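Local coordinates for protein multiheme cytochrome cf (Carboxydothermus ferrireducens DSM 11255, PDB 6QVM) that probably relays electrons through a chain of covalently bound c-type hemes in the bacterial S-layer to reduce insoluble extracellular iron(III), at residues A[37-42]-A[75-80]; A[69-74]-A[365-370]; A[216-221]-A[358-363]. All blocks are in the same frame, centred on the assembly; numbering follows the deposited sequence.

Contact 1. Residues A[37-42]-A[75-80]; sequences YCHQVP and IPLTER. With HEC (heme c), chain E.
Ile-75 meets the His-39 imidazole twice: its CD1 lies over one face, 3.7 Å from the ring centroid, and its carbonyl sits in the ring plane at the edge. ND1 donates to Ile-75 O over 3.0 Å, nearly straight at 173°. With NE2 on the iron of the heme, this bond fixes the ring's rotation and may make it a more electron-rich ligand. The N-terminal amine of Thr-24 also binds this iron, and Cys-38 SG is the thioether link to heme CAC. Arg-80 CB lies over a face of the Tyr-37 ring, 4.2 Å from its centroid; CG continues past the ring, and the bend at chi2 (-72°) turns CD in beside Tyr-37 OH. A water joins Tyr-37 OH to Arg-80 NH1, and Asp-94 and Val-93 hold these polar ends from outside. Gln-40 suits the exposed margin, its NE2 reaching Leu-77 O (3.1 Å) from above the carbonyl plane while its backbone N donates to Pro-76 O. Thr-78 answers both carbonyls opposite, OG1 to Tyr-37 O and N to Cys-38 O, each 2.7 Å. It also N-caps helix 79-86, OG1 accepting from Gly-81 N. With the single His-39/Leu-77 bridge, its bonds join that helix to helix 35-38.

Contact 2. Residues A[69-74]-A[365-370]; sequences LTSTAQ and GDPTKI. With HEC (heme c), chain G.
Two side-chain-closed turns meet here, an ST turn around Ser-71 to Ala-73 and an Asx turn around Asp-366 to Thr-368, and Ala-73 is pressed against the second of them beside a heme pocket. Ser-71 OG accepts from Ala-73 N, while Asp-366 OD1 accepts from Thr-368 N (3.0 Å) and from Thr-368 OG1 (2.8 Å), both coming from the same face of the carboxylate. Ala-73, closing the first turn, is small enough to lie against the second: its CB is 3.4 Å from Asp-366 OD1 and also packs on the methyl CG2 of Thr-368. The direct polar link is Thr-72 OG1 to Gly-365 O, 2.6 Å. A chi1 of 46° places that hydroxyl between the backbone N and carbonyl carbon of Thr-72, where it also passes Pro-367 CD at 3.3 Å. Gly-365 adopts a positive phi of 66° close to heme methyl CMD, a place suited to a residue without a side chain. The ring of Pro-367 is shared: CD packs on the 69-74 loop, and CB meets the heme propionate carbon CBA at 3.9 Å. Ile-370 brings CG2 to the porphyrin carbon C3A. A water donates to both Ala-73 O and Asp-366 OD2. Asp-366 OD2 also forms a salt bridge with Lys-369 NZ (3.0 Å), so the carboxylate is gripped at both oxygens. Such a set of donors and a nearby lysine would be expected to keep Asp-366 ionised and to hold its turn in shape, in a segment whose Pro-367 and Ile-370 line the heme pocket.

Contact 3. Residues A[216-221]-A[358-363]; sequences VLPAPT and GALHAA. With HEC (heme c), chain G.
Leu-217 and Leu-360 both carry CG anti to their backbone nitrogens (chi1 -162° and 180°), and these extended first torsions send each side chain out to the other, so that the two CD1 methyls touch at 3.9 Å. Their branches cross at an angle, and Leu-360 CD1 also rests on Pro-218 O. The ring of Pro-218 does most of the remaining packing. Its CB meets Ala-359 CB at 3.7 Å, its CG lies 3.6 Å from Ala-359 O, and its CD reaches Ala-363 CB at 4.0 Å. Two alanines one helical turn apart offer a low surface on which a compact, rigid proline ring can lie close to the backbone. A water completes the join: it probably donates to Ala-219 O (2.9 Å) and accepts from Leu-360 N (3.0 Å), serving an amide in the first turn of helix 359-362. Just outside, the same two parts of the chain are tied by backbone bonding between Ala-359 and Ala-222 and by Arg-215, which binds Ala-363 O. The face of the helix turned from this loop belongs to the heme. His-361 NE2 binds its iron at 1.9 Å, and His-233, in the CXXCH motif at the end of helix 226-233, is the other axial ligand. Gly-358, the N-cap, lies so near the heme vinyl-derived carbon CBB that having no side chain suits it, and the methyl of Ala-362 packs on heme CMC. The contact is therefore chiefly apolar packing with a water at its polar margin: the segment leading to one iron ligand lies against the short helix that carries the other, consistent with the fixed bis-histidine geometry of an electron-transfer heme.

The three contacts lie on the same side of the chain's centre, close to the N-terminal hemes. Contacts 1 and 2 have centres about 11 Å apart and alternate along the chain; they touch where Thr-72 CG2 comes 4.2 Å from His-39 CE1, a ligand of the chain E heme. Contact 2 meets contact 3 around the chain G heme, their centres about 13 Å apart. There Asp-366 O probably accepts a hydrogen bond from His-361 ND1 (2.8 Å), which would help orient that iron ligand, while Ile-370 packs on His-361 and Gly-358. Contacts 1 and 3, about 15 Å apart between centres, do not touch. Contact 2 thus has residues in three heme pockets, as suits an electron relay.

Contact 1. Residues A[37-42]-A[75-80]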
loop_
_atom_site.group_PDB
_atom_site.type_symbol
_atom_site.label_atom_id
_atom_site.label_comp_id
_atom_site.label_asym_id
_atom_site.label_seq_id
_atom_site.Cartn_x
_atom_site.Cartn_y
_atom_site.Cartn_z
ATOM N N TYR A 37 -24.987 13.833 -15.024
ATOM C CA TYR A 37 -25.606 13.033 -13.970
ATOM C C TYR A 37 -24.556 12.502 -13.000
ATOM O O TYR A 37 -24.770 12.502 -11.782
ATOM C CB TYR A 37 -26.411 11.893 -14.601
ATOM C CG TYR A 37 -27.235 11.067 -13.632
ATOM C CD1 TYR A 37 -28.433 11.549 -13.120
ATOM C CD2 TYR A 37 -26.821 9.799 -13.239
ATOM C CE1 TYR A 37 -29.191 10.798 -12.237
ATOM C CE2 TYR A 37 -27.572 9.040 -12.352
ATOM C CZ TYR A 37 -28.761 9.542 -11.860
ATOM O OH TYR A 37 -29.518 8.795 -10.981
ATOM N N CYS A 38 -23.405 12.071 -13.521
ATOM C CA CYS A 38 -22.328 11.530 -12.705
ATOM C C CYS A 38 -21.122 12.448 -12.590
ATOM O O CYS A 38 -20.326 12.276 -11.663
ATOM C CB CYS A 38 -21.858 10.183 -13.263
ATOM S SG CYS A 38 -23.147 8.917 -13.367
ATOM N N HIS A 39 -20.959 13.405 -13.500
ATOM C CA HIS A 39 -19.808 14.296 -13.503
ATOM C C HIS A 39 -20.245 15.724 -13.219
ATOM O O HIS A 39 -21.316 16.157 -13.654
ATOM C CB HIS A 39 -19.068 14.254 -14.846
ATOM C CG HIS A 39 -18.454 12.928 -15.157
ATOM N ND1 HIS A 39 -17.203 12.561 -14.704
ATOM C CD2 HIS A 39 -18.917 11.879 -15.874
ATOM C CE1 HIS A 39 -16.925 11.342 -15.131
ATOM N NE2 HIS A 39 -17.948 10.906 -15.845
ATOM N N GLN A 40 -19.405 16.453 -12.489
ATOM C CA GLN A 40 -19.629 17.875 -12.284
ATOM C C GLN A 40 -19.235 18.656 -13.529
ATOM O O GLN A 40 -18.280 18.312 -14.233
ATOM C CB GLN A 40 -18.843 18.385 -11.077
ATOM C CG GLN A 40 -19.320 17.814 -9.750
ATOM C CD GLN A 40 -18.465 18.262 -8.581
ATOM O OE1 GLN A 40 -18.229 19.452 -8.396
ATOM N NE2 GLN A 40 -17.979 17.306 -7.798
ATOM N N VAL A 41 -19.989 19.714 -13.801
ATOM C CA VAL A 41 -19.748 20.561 -14.964
ATOM C C VAL A 41 -19.462 21.973 -14.465
ATOM O O VAL A 41 -19.950 22.356 -13.391
ATOM C CB VAL A 41 -20.939 20.525 -15.936
ATOM C CG1 VAL A 41 -21.247 19.091 -16.354
ATOM C CG2 VAL A 41 -22.163 21.163 -15.303
ATOM N N PRO A 42 -18.672 22.769 -15.187
ATOM C CA PRO A 42 -18.350 24.120 -14.709
ATOM C C PRO A 42 -19.598 24.975 -14.562
ATOM O O PRO A 42 -20.599 24.776 -15.253
ATOM C CB PRO A 42 -17.425 24.673 -15.801
ATOM C CG PRO A 42 -16.855 23.462 -16.454
ATOM C CD PRO A 42 -17.953 22.436 -16.426
ATOM N N ILE A 75 -13.461 16.702 -14.504
ATOM C CA ILE A 75 -14.882 16.473 -14.268
ATOM C C ILE A 75 -15.053 15.560 -13.056
ATOM O O ILE A 75 -15.273 14.350 -13.210
ATOM C CB ILE A 75 -15.564 15.895 -15.519
ATOM C CG1 ILE A 75 -14.691 14.815 -16.169
ATOM C CG2 ILE A 75 -15.842 17.005 -16.512
ATOM C CD1 ILE A 75 -15.423 14.004 -17.217
ATOM N N PRO A 76 -14.960 16.089 -11.836
ATOM C CA PRO A 76 -15.123 15.239 -10.652
ATOM C C PRO A 76 -16.539 14.689 -10.557
ATOM O O PRO A 76 -17.488 15.218 -11.142
ATOM C CB PRO A 76 -14.810 16.183 -9.481
ATOM C CG PRO A 76 -14.146 17.392 -10.111
ATOM C CD PRO A 76 -14.762 17.500 -11.474
ATOM N N LEU A 77 -16.676 13.614 -9.786
ATOM C CA LEU A 77 -17.944 12.906 -9.716
ATOM C C LEU A 77 -18.947 13.657 -8.852
ATOM O O LEU A 77 -18.591 14.282 -7.850
ATOM C CB LEU A 77 -17.736 11.498 -9.163
ATOM C CG LEU A 77 -16.786 10.593 -9.945
ATOM C CD1 LEU A 77 -16.543 9.296 -9.190
ATOM C CD2 LEU A 77 -17.339 10.306 -11.331
ATOM N N THR A 78 -20.212 13.597 -9.260
ATOM C CA THR A 78 -21.310 14.006 -8.403
ATOM C C THR A 78 -21.581 12.918 -7.364
ATOM O O THR A 78 -20.945 11.861 -7.357
ATOM C CB THR A 78 -22.567 14.276 -9.232
ATOM O OG1 THR A 78 -22.992 13.065 -9.875
ATOM C CG2 THR A 78 -22.290 15.334 -10.295
ATOM N N GLU A 79 -22.541 13.178 -6.472
ATOM C CA GLU A 79 -22.955 12.143 -5.531
ATOM C C GLU A 79 -23.422 10.903 -6.281
ATOM O O GLU A 79 -23.095 9.770 -5.912
ATOM C CB GLU A 79 -24.068 12.658 -4.622
ATOM C CG GLU A 79 -24.615 11.597 -3.678
ATOM C CD GLU A 79 -25.708 12.131 -2.763
ATOM O OE1 GLU A 79 -26.439 13.074 -3.160
ATOM O OE2 GLU A 79 -25.828 11.606 -1.636
ATOM N N ARG A 80 -24.194 11.112 -7.349
ATOM C CA ARG A 80 -24.688 9.990 -8.142
ATOM C C ARG A 80 -23.539 9.213 -8.773
ATOM O O ARG A 80 -23.593 7.980 -8.870
ATOM C CB ARG A 80 -25.664 10.486 -9.211
ATOM C CG ARG A 80 -26.968 11.011 -8.642
ATOM C CD ARG A 80 -27.824 9.869 -8.113
ATOM N NE ARG A 80 -28.755 10.301 -7.076
ATOM C CZ ARG A 80 -29.510 9.468 -6.371
ATOM N NH1 ARG A 80 -29.441 8.165 -6.604
ATOM N NH2 ARG A 80 -30.321 9.929 -5.430
HETATM FE FE HEC E . -17.774 9.353 -16.948
HETATM C CHA HEC E . -14.666 8.536 -15.710
HETATM C CHB HEC E . -16.292 11.219 -19.410
HETATM C CHC HEC E . -20.874 9.977 -18.320
HETATM C CHD HEC E . -19.306 7.759 -14.273
HETATM N NA HEC E . -15.850 9.782 -17.468
HETATM C C1A HEC E . -14.712 9.376 -16.798
HETATM C C2A HEC E . -13.562 9.974 -17.443
HETATM C C3A HEC E . -14.016 10.729 -18.458
HETATM C C4A HEC E . -15.460 10.620 -18.491
HETATM C CMA HEC E . -13.169 11.566 -19.438
HETATM C CAA HEC E . -12.096 9.779 -16.986
HETATM C CBA HEC E . -11.298 9.027 -18.048
HETATM C CGA HEC E . -11.596 7.554 -17.983
HETATM O O1A HEC E . -11.604 6.902 -19.060
HETATM O O2A HEC E . -11.822 7.031 -16.860
HETATM N NB HEC E . -18.460 10.406 -18.552
HETATM C C1B HEC E . -17.663 11.069 -19.467
HETATM C C2B HEC E . -18.522 11.594 -20.505
HETATM C C3B HEC E . -19.794 11.264 -20.204
HETATM C C4B HEC E . -19.774 10.495 -18.973
HETATM C CMB HEC E . -18.011 12.424 -21.705
HETATM C CAB HEC E . -21.069 11.610 -21.011
HETATM C CBB HEC E . -21.049 10.974 -22.420
HETATM N NC HEC E . -19.710 8.976 -16.383
HETATM C C1C HEC E . -20.840 9.289 -17.120
HETATM C C2C HEC E . -22.004 8.777 -16.416
HETATM C C3C HEC E . -21.571 8.114 -15.319
HETATM C C4C HEC E . -20.121 8.256 -15.270
HETATM C CMC HEC E . -23.454 8.872 -16.950
HETATM C CAC HEC E . -22.412 7.393 -14.224
HETATM C CBC HEC E . -23.310 6.262 -14.777
HETATM N ND HEC E . -17.095 8.315 -15.256
HETATM C C1D HEC E . -17.925 7.739 -14.294
HETATM C C2D HEC E . -17.099 7.096 -13.300
HETATM C C3D HEC E . -15.655 7.344 -13.753
HETATM C C4D HEC E . -15.749 8.102 -14.974
HETATM C CMD HEC E . -17.571 6.321 -12.053
HETATM C CAD HEC E . -14.358 6.868 -13.074
HETATM C CBD HEC E . -14.067 5.469 -13.612
HETATM C CGD HEC E . -12.765 4.944 -13.063
HETATM O O1D HEC E . -11.764 5.710 -13.041
HETATM O O2D HEC E . -12.734 3.750 -12.663
HETATM O O HOH W 1 -28.541 6.808 -8.888
#

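Contact 2. Residues A[69-74]-A[365-370]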
loop_
_atom_site.group_PDB
_atom_site.type_symbol
_atom_site.label_atom_id
_atom_site.label_comp_id
_atom_site.label_asym_id
_atom_site.label_seq_id
_atom_site.Cartn_x
_atom_site.Cartn_y
_atom_site.Cartn_z
ATOM N N LEU A 69 -11.431 16.173 -22.462
ATOM C CA LEU A 69 -11.789 15.656 -21.147
ATOM C C LEU A 69 -11.157 14.278 -20.995
ATOM O O LEU A 69 -11.566 13.317 -21.658
ATOM C CB LEU A 69 -13.306 15.596 -20.990
ATOM C CG LEU A 69 -14.047 16.916 -21.222
ATOM C CD1 LEU A 69 -15.553 16.693 -21.221
ATOM C CD2 LEU A 69 -13.647 17.946 -20.180
ATOM N N THR A 70 -10.155 14.185 -20.124
ATOM C CA THR A 70 -9.396 12.959 -19.953
ATOM C C THR A 70 -9.408 12.420 -18.534
ATOM O O THR A 70 -8.947 11.294 -18.321
ATOM C CB THR A 70 -7.930 13.168 -20.362
ATOM O OG1 THR A 70 -7.331 14.122 -19.477
ATOM C CG2 THR A 70 -7.828 13.666 -21.794
ATOM N N SER A 71 -9.925 13.171 -17.568
ATOM C CA SER A 71 -9.659 12.856 -16.175
ATOM C C SER A 71 -10.786 13.386 -15.304
ATOM O O SER A 71 -11.428 14.384 -15.641
ATOM C CB SER A 71 -8.322 13.463 -15.736
ATOM O OG SER A 71 -8.197 13.484 -14.324
ATOM N N THR A 72 -11.008 12.709 -14.178
ATOM C CA THR A 72 -11.943 13.194 -13.173
ATOM C C THR A 72 -11.385 14.366 -12.380
ATOM O O THR A 72 -12.096 14.912 -11.532
ATOM C CB THR A 72 -12.352 12.069 -12.218
ATOM O OG1 THR A 72 -11.189 11.338 -11.812
ATOM C CG2 THR A 72 -13.342 11.130 -12.892
ATOM N N ALA A 73 -10.140 14.766 -12.638
ATOM C CA ALA A 73 -9.663 16.041 -12.117
ATOM C C ALA A 73 -10.336 17.203 -12.830
ATOM O O ALA A 73 -10.549 18.263 -12.232
ATOM C CB ALA A 73 -8.145 16.131 -12.254
ATOM N N GLN A 74 -10.675 17.019 -14.106
ATOM C CA GLN A 74 -11.446 18.022 -14.836
ATOM C C GLN A 74 -12.925 17.919 -14.490
ATOM O O GLN A 74 -13.587 18.930 -14.236
ATOM C CB GLN A 74 -11.247 17.856 -16.345
ATOM C CG GLN A 74 -9.797 17.829 -16.808
ATOM C CD GLN A 74 -9.674 17.330 -18.237
ATOM O OE1 GLN A 74 -9.781 16.131 -18.506
ATOM N NE2 GLN A 74 -9.481 18.253 -19.168
ATOM N N GLY A 365 -13.668 11.368 -6.408
ATOM C CA GLY A 365 -12.870 10.635 -7.379
ATOM C C GLY A 365 -11.827 11.487 -8.066
ATOM O O GLY A 365 -11.395 11.161 -9.177
ATOM N N ASP A 366 -11.412 12.582 -7.430
ATOM C CA ASP A 366 -10.477 13.521 -8.032
ATOM C C ASP A 366 -9.055 13.076 -7.709
ATOM O O ASP A 366 -8.652 13.129 -6.537
ATOM C CB ASP A 366 -10.738 14.931 -7.512
ATOM C CG ASP A 366 -9.892 15.992 -8.198
ATOM O OD1 ASP A 366 -8.945 15.639 -8.940
ATOM O OD2 ASP A 366 -10.183 17.192 -7.986
ATOM N N PRO A 367 -8.265 12.645 -8.695
ATOM C CA PRO A 367 -6.913 12.150 -8.390
ATOM C C PRO A 367 -5.965 13.216 -7.868
ATOM O O PRO A 367 -4.919 12.867 -7.305
ATOM C CB PRO A 367 -6.432 11.589 -9.734
ATOM C CG PRO A 367 -7.236 12.306 -10.759
ATOM C CD PRO A 367 -8.575 12.575 -10.132
ATOM N N THR A 368 -6.275 14.500 -8.056
ATOM C CA THR A 368 -5.426 15.548 -7.509
ATOM C C THR A 368 -5.620 15.740 -6.017
ATOM O O THR A 368 -4.945 16.597 -5.438
ATOM C CB THR A 368 -5.679 16.880 -8.218
ATOM O OG1 THR A 368 -7.002 17.339 -7.911
ATOM C CG2 THR A 368 -5.514 16.731 -9.726
ATOM N N LYS A 369 -6.520 14.984 -5.386
ATOM C CA LYS A 369 -6.793 15.105 -3.960
ATOM C C LYS A 369 -6.308 13.896 -3.171
ATOM O O LYS A 369 -6.702 13.723 -2.009
ATOM C CB LYS A 369 -8.290 15.322 -3.732
ATOM C CG LYS A 369 -8.855 16.551 -4.441
ATOM C CD LYS A 369 -8.053 17.793 -4.085
ATOM C CE LYS A 369 -8.772 19.063 -4.505
ATOM N NZ LYS A 369 -9.076 19.069 -5.958
ATOM N N ILE A 370 -5.466 13.059 -3.774
ATOM C CA ILE A 370 -4.899 11.891 -3.113
ATOM C C ILE A 370 -3.465 11.738 -3.605
ATOM O O ILE A 370 -3.108 12.203 -4.692
ATOM C CB ILE A 370 -5.749 10.621 -3.382
ATOM C CG1 ILE A 370 -5.450 9.530 -2.349
ATOM C CG2 ILE A 370 -5.514 10.104 -4.785
ATOM C CD1 ILE A 370 -6.054 9.797 -0.988
HETATM FE FE HEC G . -9.464 6.766 -5.383
HETATM C CHA HEC G . -7.636 7.571 -8.181
HETATM C CHB HEC G . -6.550 6.050 -3.698
HETATM C CHC HEC G . -11.243 6.264 -2.484
HETATM C CHD HEC G . -12.407 6.863 -7.146
HETATM N NA HEC G . -7.476 6.776 -5.850
HETATM C C1A HEC G . -6.933 7.171 -7.060
HETATM C C2A HEC G . -5.490 7.073 -6.953
HETATM C C3A HEC G . -5.191 6.651 -5.719
HETATM C C4A HEC G . -6.432 6.455 -5.005
HETATM C CMA HEC G . -3.772 6.410 -5.161
HETATM C CAA HEC G . -4.488 7.421 -8.072
HETATM C CBA HEC G . -4.211 8.923 -7.981
HETATM C CGA HEC G . -3.246 9.347 -9.060
HETATM O O1A HEC G . -3.435 8.955 -10.247
HETATM O O2A HEC G . -2.284 10.087 -8.721
HETATM N NB HEC G . -8.994 6.197 -3.454
HETATM C C1B HEC G . -7.709 6.119 -2.947
HETATM C C2B HEC G . -7.798 6.126 -1.496
HETATM C C3B HEC G . -9.103 6.170 -1.160
HETATM C C4B HEC G . -9.873 6.221 -2.390
HETATM C CMB HEC G . -6.581 6.026 -0.546
HETATM C CAB HEC G . -9.712 6.190 0.262
HETATM C CBB HEC G . -9.397 7.531 0.959
HETATM N NC HEC G . -11.440 6.568 -4.912
HETATM C C1C HEC G . -11.963 6.372 -3.649
HETATM C C2C HEC G . -13.409 6.456 -3.713
HETATM C C3C HEC G . -13.747 6.547 -5.017
HETATM C C4C HEC G . -12.511 6.657 -5.784
HETATM C CMC HEC G . -14.359 6.194 -2.517
HETATM C CAC HEC G . -15.181 6.578 -5.612
HETATM C CBC HEC G . -15.950 7.811 -5.106
HETATM N ND HEC G . -9.935 7.147 -7.356
HETATM C C1D HEC G . -11.244 7.163 -7.841
HETATM C C2D HEC G . -11.202 7.527 -9.235
HETATM C C3D HEC G . -9.723 7.758 -9.564
HETATM C C4D HEC G . -9.006 7.491 -8.338
HETATM C CMD HEC G . -12.408 7.677 -10.180
HETATM C CAD HEC G . -9.147 8.181 -10.930
HETATM C CBD HEC G . -9.052 6.949 -11.819
HETATM C CGD HEC G . -8.040 6.008 -11.221
HETATM O O1D HEC G . -6.827 6.341 -11.258
HETATM O O2D HEC G . -8.445 4.933 -10.708
HETATM O O HOH W 2 -9.491 18.986 -9.866
#

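Contact 3. Residues A[216-221]-A[358-363]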
loop_
_atom_site.group_PDB
_atom_site.type_symbol
_atom_site.label_atom_id
_atom_site.label_comp_id
_atom_site.label_asym_id
_atom_site.label_seq_id
_atom_site.Cartn_x
_atom_site.Cartn_y
_atom_site.Cartn_z
ATOM N N VAL A 216 -21.907 17.321 2.779
ATOM C CA VAL A 216 -20.936 18.386 3.010
ATOM C C VAL A 216 -19.609 18.002 2.372
ATOM O O VAL A 216 -19.123 16.879 2.560
ATOM C CB VAL A 216 -20.761 18.669 4.513
ATOM C CG1 VAL A 216 -19.737 19.780 4.740
ATOM C CG2 VAL A 216 -22.090 19.034 5.147
ATOM N N LEU A 217 -19.026 18.933 1.620
ATOM C CA LEU A 217 -17.703 18.714 1.053
ATOM C C LEU A 217 -16.688 18.546 2.180
ATOM O O LEU A 217 -16.619 19.398 3.072
ATOM C CB LEU A 217 -17.310 19.897 0.166
ATOM C CG LEU A 217 -16.190 19.701 -0.844
ATOM C CD1 LEU A 217 -16.618 18.723 -1.921
ATOM C CD2 LEU A 217 -15.806 21.042 -1.450
ATOM N N PRO A 218 -15.901 17.474 2.186
ATOM C CA PRO A 218 -14.899 17.291 3.244
ATOM C C PRO A 218 -13.711 18.222 3.080
ATOM O O PRO A 218 -13.353 18.630 1.974
ATOM C CB PRO A 218 -14.459 15.826 3.075
ATOM C CG PRO A 218 -15.487 15.201 2.169
ATOM C CD PRO A 218 -15.958 16.313 1.287
ATOM N N ALA A 219 -13.095 18.547 4.213
ATOM C CA ALA A 219 -11.907 19.381 4.206
ATOM C C ALA A 219 -10.733 18.628 3.575
ATOM O O ALA A 219 -10.711 17.394 3.563
ATOM C CB ALA A 219 -11.554 19.805 5.627
ATOM N N PRO A 220 -9.741 19.348 3.044
ATOM C CA PRO A 220 -8.575 18.664 2.458
ATOM C C PRO A 220 -7.828 17.785 3.443
ATOM O O PRO A 220 -7.052 16.925 3.015
ATOM C CB PRO A 220 -7.692 19.820 1.967
ATOM C CG PRO A 220 -8.641 20.973 1.800
ATOM C CD PRO A 220 -9.658 20.811 2.889
ATOM N N THR A 221 -8.052 17.952 4.744
ATOM C CA THR A 221 -7.312 17.236 5.768
ATOM C C THR A 221 -8.089 16.076 6.380
ATOM O O THR A 221 -7.542 15.368 7.231
ATOM C CB THR A 221 -6.905 18.204 6.879
ATOM O OG1 THR A 221 -8.056 18.952 7.281
ATOM C CG2 THR A 221 -5.825 19.156 6.386
ATOM N N GLY A 358 -7.840 11.352 2.600
ATOM C CA GLY A 358 -8.510 11.007 1.361
ATOM C C GLY A 358 -10.009 11.228 1.332
ATOM O O GLY A 358 -10.678 10.783 0.396
ATOM N N ALA A 359 -10.552 11.918 2.340
ATOM C CA ALA A 359 -11.997 12.130 2.395
ATOM C C ALA A 359 -12.471 12.955 1.205
ATOM O O ALA A 359 -13.475 12.625 0.562
ATOM C CB ALA A 359 -12.389 12.803 3.708
ATOM N N LEU A 360 -11.765 14.047 0.904
ATOM C CA LEU A 360 -12.130 14.866 -0.249
ATOM C C LEU A 360 -12.000 14.078 -1.548
ATOM O O LEU A 360 -12.840 14.206 -2.447
ATOM C CB LEU A 360 -11.271 16.128 -0.297
ATOM C CG LEU A 360 -11.519 17.104 -1.456
ATOM C CD1 LEU A 360 -12.973 17.540 -1.513
ATOM C CD2 LEU A 360 -10.602 18.316 -1.331
ATOM N N HIS A 361 -10.956 13.254 -1.664
ATOM C CA HIS A 361 -10.820 12.394 -2.835
ATOM C C HIS A 361 -11.957 11.381 -2.907
ATOM O O HIS A 361 -12.537 11.152 -3.975
ATOM C CB HIS A 361 -9.475 11.673 -2.811
ATOM C CG HIS A 361 -9.392 10.541 -3.780
ATOM N ND1 HIS A 361 -9.299 10.735 -5.141
ATOM C CD2 HIS A 361 -9.418 9.201 -3.591
ATOM C CE1 HIS A 361 -9.243 9.563 -5.748
ATOM N NE2 HIS A 361 -9.326 8.614 -4.831
ATOM N N ALA A 362 -12.298 10.771 -1.769
ATOM C CA ALA A 362 -13.329 9.739 -1.748
ATOM C C ALA A 362 -14.711 10.283 -2.089
ATOM O O ALA A 362 -15.586 9.507 -2.490
ATOM C CB ALA A 362 -13.363 9.063 -0.376
ATOM N N ALA A 363 -14.927 11.588 -1.937
ATOM C CA ALA A 363 -16.214 12.189 -2.252
ATOM C C ALA A 363 -16.296 12.707 -3.681
ATOM O O ALA A 363 -17.375 13.133 -4.108
ATOM C CB ALA A 363 -16.522 13.332 -1.278
HETATM FE FE HEC G . -9.464 6.766 -5.383
HETATM C CHA HEC G . -7.636 7.571 -8.181
HETATM C CHB HEC G . -6.550 6.050 -3.698
HETATM C CHC HEC G . -11.243 6.264 -2.484
HETATM C CHD HEC G . -12.407 6.863 -7.146
HETATM N NA HEC G . -7.476 6.776 -5.850
HETATM C C1A HEC G . -6.933 7.171 -7.060
HETATM C C2A HEC G . -5.490 7.073 -6.953
HETATM C C3A HEC G . -5.191 6.651 -5.719
HETATM C C4A HEC G . -6.432 6.455 -5.005
HETATM C CMA HEC G . -3.772 6.410 -5.161
HETATM C CAA HEC G . -4.488 7.421 -8.072
HETATM C CBA HEC G . -4.211 8.923 -7.981
HETATM C CGA HEC G . -3.246 9.347 -9.060
HETATM O O1A HEC G . -3.435 8.955 -10.247
HETATM O O2A HEC G . -2.284 10.087 -8.721
HETATM N NB HEC G . -8.994 6.197 -3.454
HETATM C C1B HEC G . -7.709 6.119 -2.947
HETATM C C2B HEC G . -7.798 6.126 -1.496
HETATM C C3B HEC G . -9.103 6.170 -1.160
HETATM C C4B HEC G . -9.873 6.221 -2.390
HETATM C CMB HEC G . -6.581 6.026 -0.546
HETATM C CAB HEC G . -9.712 6.190 0.262
HETATM C CBB HEC G . -9.397 7.531 0.959
HETATM N NC HEC G . -11.440 6.568 -4.912
HETATM C C1C HEC G . -11.963 6.372 -3.649
HETATM C C2C HEC G . -13.409 6.456 -3.713
HETATM C C3C HEC G . -13.747 6.547 -5.017
HETATM C C4C HEC G . -12.511 6.657 -5.784
HETATM C CMC HEC G . -14.359 6.194 -2.517
HETATM C CAC HEC G . -15.181 6.578 -5.612
HETATM C CBC HEC G . -15.950 7.811 -5.106
HETATM N ND HEC G . -9.935 7.147 -7.356
HETATM C C1D HEC G . -11.244 7.163 -7.841
HETATM C C2D HEC G . -11.202 7.527 -9.235
HETATM C C3D HEC G . -9.723 7.758 -9.564
HETATM C C4D HEC G . -9.006 7.491 -8.338
HETATM C CMD HEC G . -12.408 7.677 -10.180
HETATM C CAD HEC G . -9.147 8.181 -10.930
HETATM C CBD HEC G . -9.052 6.949 -11.819
HETATM C CGD HEC G . -8.040 6.008 -11.221
HETATM O O1D HEC G . -6.827 6.341 -11.258
HETATM O O2D HEC G . -8.445 4.933 -10.708
HETATM O O HOH W 3 -9.491 14.950 2.565
#